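Long-range contacts in DNA polymerase (PDB 2PY5), which replicates the viral genome by protein-primed, highly processive strand-displacement synthesis and proofreads it with a 3'-5' exonuclease: residues 60-65 and 121-126; 128-133 and 171-176. The protein carries 2 engineered substitutions. One frame throughout, in Å; residues are numbered along the deposited sequence.

Contact 1 (60-65 and 121-126); sequences FHNLKF and DSLKKL. With nucleotides of chain A.
The H61 imidazole receives L123 on one of its faces, where L123 CB sits 4.1 Å above the plane of the H61 ring, displaced toward the rim. Polar atoms gather along the edge of the same ring: S122 OG, L126 O and the phosphate oxygen OP1 of DT6 of chain A all lie near its plane. H61 ND1 and S122 OG are 2.8 Å apart in a hydrogen bond that either may donate, while NE2 is hydrogen-bonded to F128 O. A second ring, F65, turns away from 121-126 toward the DNA, with C2' of DT6 of chain A over one face and F65 CZ 3.2 Å from O4' of DT7 of chain A. On the flat D121 carboxylate, L63 N, at 3.0 Å, and L123 N, at 3.1 Å, reach D121 OD1 from opposite faces of the plane, and N62 N adds a weak bond. D121 is the N-cap of helix 122-125, its bond from L123 N being the capping bond; CG anti to the backbone nitrogen (chi1 -170°) swings OD1 between that helix start and L63 N. Both segments begin at the ends of neighbouring parallel strands, 57-60 and 113-121, of the exonuclease sheet, and S122 N donates to F60 O at 2.9 Å, part of the parallel bridge that pairs F60 with D121. The other carboxylate oxygen, D121 OD2, forms a salt bridge with K124 NZ, which meets it nearly along the C-O axis. A water joins D121 OD2 to N62 OD1 and K64 N, which would be expected to limit rotation of the N62 amide. N62 runs alongside L123, and its ND2 donates to O4' of DT6 of chain A at 3.0 Å (163°), in keeping with its part in stabilising the frayed primer terminus.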
loop_
_atom_site.group_PDB
_atom_site.type_symbol
_atom_site.label_atom_id
_atom_site.label_comp_id
_atom_site.label_asym_id
_atom_site.label_seq_id
_atom_site.Cartn_x
_atom_site.Cartn_y
_atom_site.Cartn_z
ATOM N N PHE F 60 2.980 -4.103 -17.634
ATOM C CA PHE F 60 1.893 -5.021 -17.304
ATOM C C PHE F 60 1.345 -4.579 -15.968
ATOM O O PHE F 60 2.115 -4.116 -15.088
ATOM C CB PHE F 60 2.372 -6.478 -17.178
ATOM C CG PHE F 60 2.656 -7.151 -18.500
ATOM C CD1 PHE F 60 3.858 -6.942 -19.164
ATOM C CD2 PHE F 60 1.730 -8.015 -19.054
ATOM C CE1 PHE F 60 4.121 -7.573 -20.351
ATOM C CE2 PHE F 60 2.002 -8.647 -20.262
ATOM C CZ PHE F 60 3.200 -8.427 -20.897
ATOM N N HIS F 61 0.040 -4.739 -15.786
ATOM C CA HIS F 61 -0.580 -4.439 -14.485
ATOM C C HIS F 61 -0.471 -5.658 -13.576
ATOM O O HIS F 61 -1.045 -6.715 -13.850
ATOM C CB HIS F 61 -2.028 -4.000 -14.621
ATOM C CG HIS F 61 -2.452 -3.048 -13.549
ATOM N ND1 HIS F 61 -1.854 -1.824 -13.374
ATOM C CD2 HIS F 61 -3.378 -3.160 -12.566
ATOM C CE1 HIS F 61 -2.415 -1.203 -12.353
ATOM N NE2 HIS F 61 -3.337 -1.996 -11.837
ATOM N N ASN F 62 0.234 -5.475 -12.460
ATOM C CA ASN F 62 0.613 -6.559 -11.562
ATOM C C ASN F 62 1.583 -7.541 -12.235
ATOM O O ASN F 62 1.301 -8.715 -12.456
ATOM C CB ASN F 62 -0.602 -7.261 -10.965
ATOM C CG ASN F 62 -0.244 -8.167 -9.810
ATOM O OD1 ASN F 62 0.645 -7.860 -9.011
ATOM N ND2 ASN F 62 -0.967 -9.292 -9.686
ATOM N N LEU F 63 2.763 -7.014 -12.542
ATOM C CA LEU F 63 3.842 -7.743 -13.161
ATOM C C LEU F 63 4.193 -9.062 -12.472
ATOM O O LEU F 63 4.673 -9.976 -13.129
ATOM C CB LEU F 63 5.073 -6.815 -13.256
ATOM C CG LEU F 63 6.299 -7.393 -13.955
ATOM C CD1 LEU F 63 6.030 -7.671 -15.408
ATOM C CD2 LEU F 63 7.520 -6.491 -13.757
ATOM N N LYS F 64 3.957 -9.146 -11.166
ATOM C CA LYS F 64 4.177 -10.373 -10.385
ATOM C C LYS F 64 3.427 -11.559 -10.998
ATOM O O LYS F 64 3.826 -12.710 -10.810
ATOM C CB LYS F 64 3.685 -10.134 -8.962
ATOM C CG LYS F 64 3.983 -11.201 -7.985
ATOM C CD LYS F 64 3.736 -10.683 -6.592
ATOM C CE LYS F 64 3.969 -11.736 -5.529
ATOM N NZ LYS F 64 5.363 -12.272 -5.535
ATOM N N PHE F 65 2.334 -11.269 -11.700
ATOM C CA PHE F 65 1.549 -12.311 -12.377
ATOM C C PHE F 65 2.077 -12.550 -13.798
ATOM O O PHE F 65 2.653 -13.581 -14.074
ATOM C CB PHE F 65 0.060 -11.952 -12.376
ATOM C CG PHE F 65 -0.803 -13.014 -12.982
ATOM C CD1 PHE F 65 -1.137 -14.150 -12.257
ATOM C CD2 PHE F 65 -1.233 -12.893 -14.284
ATOM C CE1 PHE F 65 -1.908 -15.160 -12.840
ATOM C CE2 PHE F 65 -2.016 -13.912 -14.871
ATOM C CZ PHE F 65 -2.334 -15.013 -14.143
ATOM N N ASP F 121 6.066 -2.701 -13.948
ATOM C CA ASP F 121 4.769 -2.937 -13.314
ATOM C C ASP F 121 3.962 -1.631 -13.253
ATOM O O ASP F 121 4.301 -0.713 -12.466
ATOM C CB ASP F 121 5.005 -3.492 -11.904
ATOM C CG ASP F 121 3.749 -4.003 -11.242
ATOM O OD1 ASP F 121 2.693 -4.085 -11.922
ATOM O OD2 ASP F 121 3.831 -4.355 -10.035
ATOM N N SER F 122 2.882 -1.532 -14.031
ATOM C CA SER F 122 1.999 -0.357 -13.915
ATOM C C SER F 122 1.305 -0.289 -12.543
ATOM O O SER F 122 0.863 0.789 -12.126
ATOM C CB SER F 122 0.975 -0.278 -15.039
ATOM O OG SER F 122 0.255 -1.479 -15.172
ATOM N N LEU F 123 1.237 -1.407 -11.812
ATOM C CA LEU F 123 0.677 -1.370 -10.442
ATOM C C LEU F 123 1.525 -0.513 -9.496
ATOM O O LEU F 123 1.014 0.052 -8.497
ATOM C CB LEU F 123 0.505 -2.781 -9.870
ATOM C CG LEU F 123 -0.261 -2.905 -8.556
ATOM C CD1 LEU F 123 -1.686 -2.416 -8.642
ATOM C CD2 LEU F 123 -0.230 -4.367 -8.090
ATOM N N LYS F 124 2.824 -0.389 -9.796
ATOM C CA LYS F 124 3.710 0.440 -8.964
ATOM C C LYS F 124 3.468 1.933 -9.231
ATOM O O LYS F 124 3.728 2.777 -8.371
ATOM C CB LYS F 124 5.177 0.069 -9.221
ATOM C CG LYS F 124 5.533 -1.390 -8.870
ATOM C CD LYS F 124 5.583 -1.631 -7.384
ATOM C CE LYS F 124 5.948 -3.076 -7.074
ATOM N NZ LYS F 124 4.904 -4.037 -7.502
ATOM N N LYS F 125 3.007 2.229 -10.446
ATOM C CA LYS F 125 2.648 3.583 -10.866
ATOM C C LYS F 125 1.233 3.985 -10.425
ATOM O O LYS F 125 1.007 5.118 -10.004
ATOM C CB LYS F 125 2.742 3.652 -12.386
ATOM C CG LYS F 125 4.150 3.502 -12.925
ATOM C CD LYS F 125 4.728 4.799 -13.404
ATOM C CE LYS F 125 4.692 5.878 -12.337
ATOM N NZ LYS F 125 5.394 7.138 -12.705
ATOM N N LEU F 126 0.307 3.037 -10.541
ATOM C CA LEU F 126 -1.114 3.217 -10.341
ATOM C C LEU F 126 -1.576 2.087 -9.410
ATOM O O LEU F 126 -2.020 1.038 -9.864
ATOM C CB LEU F 126 -1.829 3.168 -11.703
ATOM C CG LEU F 126 -1.403 4.258 -12.706
ATOM C CD1 LEU F 126 -1.843 3.852 -14.136
ATOM C CD2 LEU F 126 -1.961 5.623 -12.303
ATOM P P DT A 6 -6.132 -6.259 -10.950
ATOM O OP1 DT A 6 -6.145 -5.270 -12.021
ATOM O OP2 DT A 6 -7.374 -6.719 -10.321
ATOM O "O5'" DT A 6 -5.478 -7.618 -11.509
ATOM C "C5'" DT A 6 -4.397 -7.573 -12.425
ATOM C "C4'" DT A 6 -3.918 -8.992 -12.624
ATOM O "O4'" DT A 6 -3.428 -9.544 -11.390
ATOM C "C3'" DT A 6 -5.027 -9.943 -13.059
ATOM O "O3'" DT A 6 -5.249 -9.873 -14.466
ATOM C "C2'" DT A 6 -4.491 -11.289 -12.590
ATOM C "C1'" DT A 6 -3.614 -10.948 -11.390
ATOM N N1 DT A 6 -4.215 -11.299 -10.070
ATOM C C2 DT A 6 -3.416 -11.919 -9.143
ATOM O O2 DT A 6 -2.249 -12.200 -9.335
ATOM N N3 DT A 6 -4.052 -12.209 -7.961
ATOM C C4 DT A 6 -5.365 -11.927 -7.624
ATOM O O4 DT A 6 -5.824 -12.227 -6.525
ATOM C C5 DT A 6 -6.135 -11.247 -8.635
ATOM C C7 DT A 6 -7.562 -10.890 -8.388
ATOM C C6 DT A 6 -5.529 -10.966 -9.805
ATOM P P DT A 5 -5.660 -4.448 -4.680
ATOM O OP1 DT A 5 -5.149 -3.066 -4.522
ATOM O OP2 DT A 5 -7.022 -4.797 -4.239
ATOM O "O5'" DT A 5 -5.519 -4.846 -6.238
ATOM C "C5'" DT A 5 -4.408 -4.430 -6.983
ATOM C "C4'" DT A 5 -3.903 -5.575 -7.813
ATOM O "O4'" DT A 5 -3.334 -6.541 -6.924
ATOM C "C3'" DT A 5 -4.956 -6.339 -8.592
ATOM O "O3'" DT A 5 -5.077 -5.755 -9.858
ATOM C "C2'" DT A 5 -4.398 -7.750 -8.677
ATOM C "C1'" DT A 5 -3.456 -7.822 -7.492
ATOM N N1 DT A 5 -3.915 -8.670 -6.388
ATOM C C2 DT A 5 -3.080 -9.669 -5.978
ATOM O O2 DT A 5 -1.999 -9.905 -6.513
ATOM N N3 DT A 5 -3.581 -10.406 -4.949
ATOM C C4 DT A 5 -4.784 -10.218 -4.290
ATOM O O4 DT A 5 -5.122 -10.954 -3.372
ATOM C C5 DT A 5 -5.607 -9.139 -4.762
ATOM C C7 DT A 5 -6.931 -8.854 -4.129
ATOM C C6 DT A 5 -5.141 -8.412 -5.787
ATOM P P DT A 7 -6.685 -10.287 -15.055
ATOM O OP1 DT A 7 -6.789 -9.672 -16.388
ATOM O OP2 DT A 7 -7.778 -10.120 -14.077
ATOM O "O5'" DT A 7 -6.478 -11.867 -15.181
ATOM C "C5'" DT A 7 -5.419 -12.416 -15.950
ATOM C "C4'" DT A 7 -5.525 -13.928 -15.883
ATOM O "O4'" DT A 7 -5.445 -14.351 -14.508
ATOM C "C3'" DT A 7 -6.837 -14.533 -16.388
ATOM O "O3'" DT A 7 -6.843 -14.740 -17.807
ATOM C "C2'" DT A 7 -6.836 -15.866 -15.655
ATOM C "C1'" DT A 7 -6.217 -15.521 -14.312
ATOM N N1 DT A 7 -7.220 -15.277 -13.212
ATOM C C2 DT A 7 -7.685 -16.373 -12.529
ATOM O O2 DT A 7 -7.333 -17.513 -12.774
ATOM N N3 DT A 7 -8.582 -16.096 -11.535
ATOM C C4 DT A 7 -9.049 -14.853 -11.161
ATOM O O4 DT A 7 -9.866 -14.721 -10.243
ATOM C C5 DT A 7 -8.525 -13.741 -11.915
ATOM C C7 DT A 7 -8.964 -12.345 -11.589
ATOM C C6 DT A 7 -7.641 -13.992 -12.897
HETATM O O HOH W 1 3.221 -6.877 -9.333
#

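Contact 2 (128-133 and 171-176); sequences FPVKKI and QIIAEA. With nucleotides of chain A.
Apolar contacts join the two helices through V130 and I133 on one side and I172, I173 and A176 on the other. V130 divides its two methyls between neighbouring isoleucines. Its CG1, anti to the backbone nitrogen (chi1 176°), lies 3.7 Å from CG2 of I172 and almost as near to that residue's CD1, whereas V130 CG2 faces I173 CD1 at 4.0 Å, with these two side chains crossing at about a right angle. One turn on, I133 repeats the division. Its CG2 branch meets A176 CB at 3.6 Å and, more loosely, CG2 of I172; its longer branch ends with I133 CD1 3.7 Å from I173 CD1. The I173 methyl thus serves both V130 and I133, although the CB of I173 does not itself point at helix 130-136: a bent chain (chi2 -57°) brings the end across. The small A176 admits I133 close to the backbone of helix 160-182, which also lies against strand 8-15, where I173 touches S10.

The polar bond here runs to the DNA. P129 stands at the N-cap position of helix 130-136, and the backbone N of V130, in the first turn, donates to OP1 of DT6 of chain A at 3.0 Å in a nearly straight bond (176°). The positive end of the helix dipole would be expected to favour the phosphate there.

Van der Waals packing on the DNA backbone adds V130 CG2, 3.3 Å from that OP1, and P129 CG, 3.5 Å from O5' of DT5 of chain A.

The helices meet through aliphatic side chains, so the interface rests on van der Waals and hydrophobic contact; V130 belongs to both this packing and the phosphate site, and the packing may help hold its amide in place.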
loop_
_atom_site.group_PDB
_atom_site.type_symbol
_atom_site.label_atom_id
_atom_site.label_comp_id
_atom_site.label_asym_id
_atom_site.label_seq_id
_atom_site.Cartn_x
_atom_site.Cartn_y
_atom_site.Cartn_z
ATOM N N PHE F 128 -3.833 0.463 -7.835
ATOM C CA PHE F 128 -5.254 0.116 -7.725
ATOM C C PHE F 128 -5.539 -0.922 -8.775
ATOM O O PHE F 128 -4.818 -0.985 -9.759
ATOM C CB PHE F 128 -6.151 1.334 -7.986
ATOM C CG PHE F 128 -5.652 2.603 -7.375
ATOM C CD1 PHE F 128 -4.860 3.474 -8.110
ATOM C CD2 PHE F 128 -5.977 2.916 -6.078
ATOM C CE1 PHE F 128 -4.394 4.663 -7.534
ATOM C CE2 PHE F 128 -5.525 4.100 -5.490
ATOM C CZ PHE F 128 -4.728 4.963 -6.231
ATOM N N PRO F 129 -6.602 -1.724 -8.588
ATOM C CA PRO F 129 -6.992 -2.610 -9.694
ATOM C C PRO F 129 -7.382 -1.814 -10.946
ATOM O O PRO F 129 -7.804 -0.661 -10.840
ATOM C CB PRO F 129 -8.212 -3.346 -9.151
ATOM C CG PRO F 129 -8.197 -3.157 -7.687
ATOM C CD PRO F 129 -7.471 -1.869 -7.417
ATOM N N VAL F 130 -7.267 -2.446 -12.111
ATOM C CA VAL F 130 -7.636 -1.815 -13.388
ATOM C C VAL F 130 -9.060 -1.235 -13.379
ATOM O O VAL F 130 -9.293 -0.105 -13.805
ATOM C CB VAL F 130 -7.480 -2.807 -14.560
ATOM C CG1 VAL F 130 -7.952 -2.161 -15.871
ATOM C CG2 VAL F 130 -6.042 -3.244 -14.675
ATOM N N LYS F 131 -10.014 -1.999 -12.868
ATOM C CA LYS F 131 -11.392 -1.546 -12.801
ATOM C C LYS F 131 -11.550 -0.269 -11.971
ATOM O O LYS F 131 -12.329 0.600 -12.328
ATOM C CB LYS F 131 -12.277 -2.653 -12.232
ATOM C CG LYS F 131 -12.457 -3.820 -13.184
ATOM C CD LYS F 131 -13.557 -3.548 -14.206
ATOM C CE LYS F 131 -14.077 -4.826 -14.839
ATOM N NZ LYS F 131 -15.426 -4.606 -15.444
ATOM N N LYS F 132 -10.802 -0.160 -10.869
ATOM C CA LYS F 132 -10.860 1.029 -10.019
ATOM C C LYS F 132 -10.196 2.224 -10.700
ATOM O O LYS F 132 -10.705 3.344 -10.627
ATOM C CB LYS F 132 -10.220 0.763 -8.660
ATOM C CG LYS F 132 -10.201 1.971 -7.746
ATOM C CD LYS F 132 -9.982 1.588 -6.283
ATOM C CE LYS F 132 -9.725 2.816 -5.423
ATOM N NZ LYS F 132 -10.849 3.789 -5.481
ATOM N N ILE F 133 -9.070 1.979 -11.367
ATOM C CA ILE F 133 -8.433 3.016 -12.178
ATOM C C ILE F 133 -9.399 3.577 -13.211
ATOM O O ILE F 133 -9.530 4.779 -13.355
ATOM C CB ILE F 133 -7.163 2.496 -12.892
ATOM C CG1 ILE F 133 -6.080 2.172 -11.858
ATOM C CG2 ILE F 133 -6.652 3.544 -13.904
ATOM C CD1 ILE F 133 -4.939 1.315 -12.366
ATOM N N GLN F 171 -6.154 -0.663 -22.829
ATOM C CA GLN F 171 -6.408 0.741 -23.138
ATOM C C GLN F 171 -6.639 1.551 -21.867
ATOM O O GLN F 171 -6.262 2.713 -21.816
ATOM C CB GLN F 171 -7.588 0.900 -24.108
ATOM C CG GLN F 171 -7.816 2.356 -24.517
ATOM C CD GLN F 171 -8.747 2.541 -25.699
ATOM O OE1 GLN F 171 -9.332 3.614 -25.873
ATOM N NE2 GLN F 171 -8.881 1.518 -26.519
ATOM N N ILE F 172 -7.270 0.954 -20.855
ATOM C CA ILE F 172 -7.444 1.654 -19.565
ATOM C C ILE F 172 -6.070 2.040 -19.000
ATOM O O ILE F 172 -5.845 3.201 -18.621
ATOM C CB ILE F 172 -8.202 0.789 -18.544
ATOM C CG1 ILE F 172 -9.684 0.715 -18.913
ATOM C CG2 ILE F 172 -8.035 1.363 -17.107
ATOM C CD1 ILE F 172 -10.396 -0.473 -18.305
ATOM N N ILE F 173 -5.159 1.071 -18.943
ATOM C CA ILE F 173 -3.821 1.326 -18.411
ATOM C C ILE F 173 -3.029 2.285 -19.337
ATOM O O ILE F 173 -2.349 3.180 -18.850
ATOM C CB ILE F 173 -3.061 0.020 -18.121
ATOM C CG1 ILE F 173 -3.748 -0.763 -16.983
ATOM C CG2 ILE F 173 -1.609 0.319 -17.764
ATOM C CD1 ILE F 173 -3.905 0.010 -15.640
ATOM N N ALA F 174 -3.164 2.137 -20.653
ATOM C CA ALA F 174 -2.545 3.109 -21.571
ATOM C C ALA F 174 -3.027 4.529 -21.315
ATOM O O ALA F 174 -2.229 5.464 -21.284
ATOM C CB ALA F 174 -2.808 2.731 -23.033
ATOM N N GLU F 175 -4.339 4.707 -21.167
ATOM C CA GLU F 175 -4.911 6.037 -20.954
ATOM C C GLU F 175 -4.447 6.635 -19.624
ATOM O O GLU F 175 -4.110 7.817 -19.546
ATOM C CB GLU F 175 -6.437 5.986 -21.019
ATOM C CG GLU F 175 -6.974 5.703 -22.448
ATOM C CD GLU F 175 -8.487 5.526 -22.520
ATOM O OE1 GLU F 175 -9.127 5.311 -21.468
ATOM O OE2 GLU F 175 -9.039 5.612 -23.639
ATOM N N ALA F 176 -4.460 5.815 -18.579
ATOM C CA ALA F 176 -4.089 6.283 -17.243
ATOM C C ALA F 176 -2.600 6.622 -17.181
ATOM O O ALA F 176 -2.231 7.662 -16.641
ATOM C CB ALA F 176 -4.455 5.250 -16.170
ATOM P P DT A 6 -6.132 -6.259 -10.950
ATOM O OP1 DT A 6 -6.145 -5.270 -12.021
ATOM O OP2 DT A 6 -7.374 -6.719 -10.321
ATOM O "O5'" DT A 6 -5.478 -7.618 -11.509
ATOM C "C5'" DT A 6 -4.397 -7.573 -12.425
ATOM C "C4'" DT A 6 -3.918 -8.992 -12.624
ATOM O "O4'" DT A 6 -3.428 -9.544 -11.390
ATOM C "C3'" DT A 6 -5.027 -9.943 -13.059
ATOM O "O3'" DT A 6 -5.249 -9.873 -14.466
ATOM C "C2'" DT A 6 -4.491 -11.289 -12.590
ATOM C "C1'" DT A 6 -3.614 -10.948 -11.390
ATOM N N1 DT A 6 -4.215 -11.299 -10.070
ATOM C C2 DT A 6 -3.416 -11.919 -9.143
ATOM O O2 DT A 6 -2.249 -12.200 -9.335
ATOM N N3 DT A 6 -4.052 -12.209 -7.961
ATOM C C4 DT A 6 -5.365 -11.927 -7.624
ATOM O O4 DT A 6 -5.824 -12.227 -6.525
ATOM C C5 DT A 6 -6.135 -11.247 -8.635
ATOM C C7 DT A 6 -7.562 -10.890 -8.388
ATOM C C6 DT A 6 -5.529 -10.966 -9.805
ATOM P P DT A 5 -5.660 -4.448 -4.680
ATOM O OP1 DT A 5 -5.149 -3.066 -4.522
ATOM O OP2 DT A 5 -7.022 -4.797 -4.239
ATOM O "O5'" DT A 5 -5.519 -4.846 -6.238
ATOM C "C5'" DT A 5 -4.408 -4.430 -6.983
ATOM C "C4'" DT A 5 -3.903 -5.575 -7.813
ATOM O "O4'" DT A 5 -3.334 -6.541 -6.924
ATOM C "C3'" DT A 5 -4.956 -6.339 -8.592
ATOM O "O3'" DT A 5 -5.077 -5.755 -9.858
ATOM C "C2'" DT A 5 -4.398 -7.750 -8.677
ATOM C "C1'" DT A 5 -3.456 -7.822 -7.492
ATOM N N1 DT A 5 -3.915 -8.670 -6.388
ATOM C C2 DT A 5 -3.080 -9.669 -5.978
ATOM O O2 DT A 5 -1.999 -9.905 -6.513
ATOM N N3 DT A 5 -3.581 -10.406 -4.949
ATOM C C4 DT A 5 -4.784 -10.218 -4.290
ATOM O O4 DT A 5 -5.122 -10.954 -3.372
ATOM C C5 DT A 5 -5.607 -9.139 -4.762
ATOM C C7 DT A 5 -6.931 -8.854 -4.129
ATOM C C6 DT A 5 -5.141 -8.412 -5.787
#

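Overall arrangement
H61 joins the two contacts, whose centres lie 11 Å apart. From contact 1 its imidazole reaches into contact 2: H61 NE2 is 2.7 Å from F128 O, the probable hydrogen bond that makes the join, H61 CD2 packs on V130 CG2 at 3.4 Å, and H61 CE1 lies 3.6 Å from I133 CD1. Helices 122-125 and 130-136 follow each other along the chain, and contact 1 closes before contact 2 opens. Both attend the same single-stranded DNA within the exonuclease region: N62 holds the sugar of DT6 of chain A and F65 packs on DT6 and DT7, while V130 N binds the DT6 phosphate, beside which the H61 ring edge also lies.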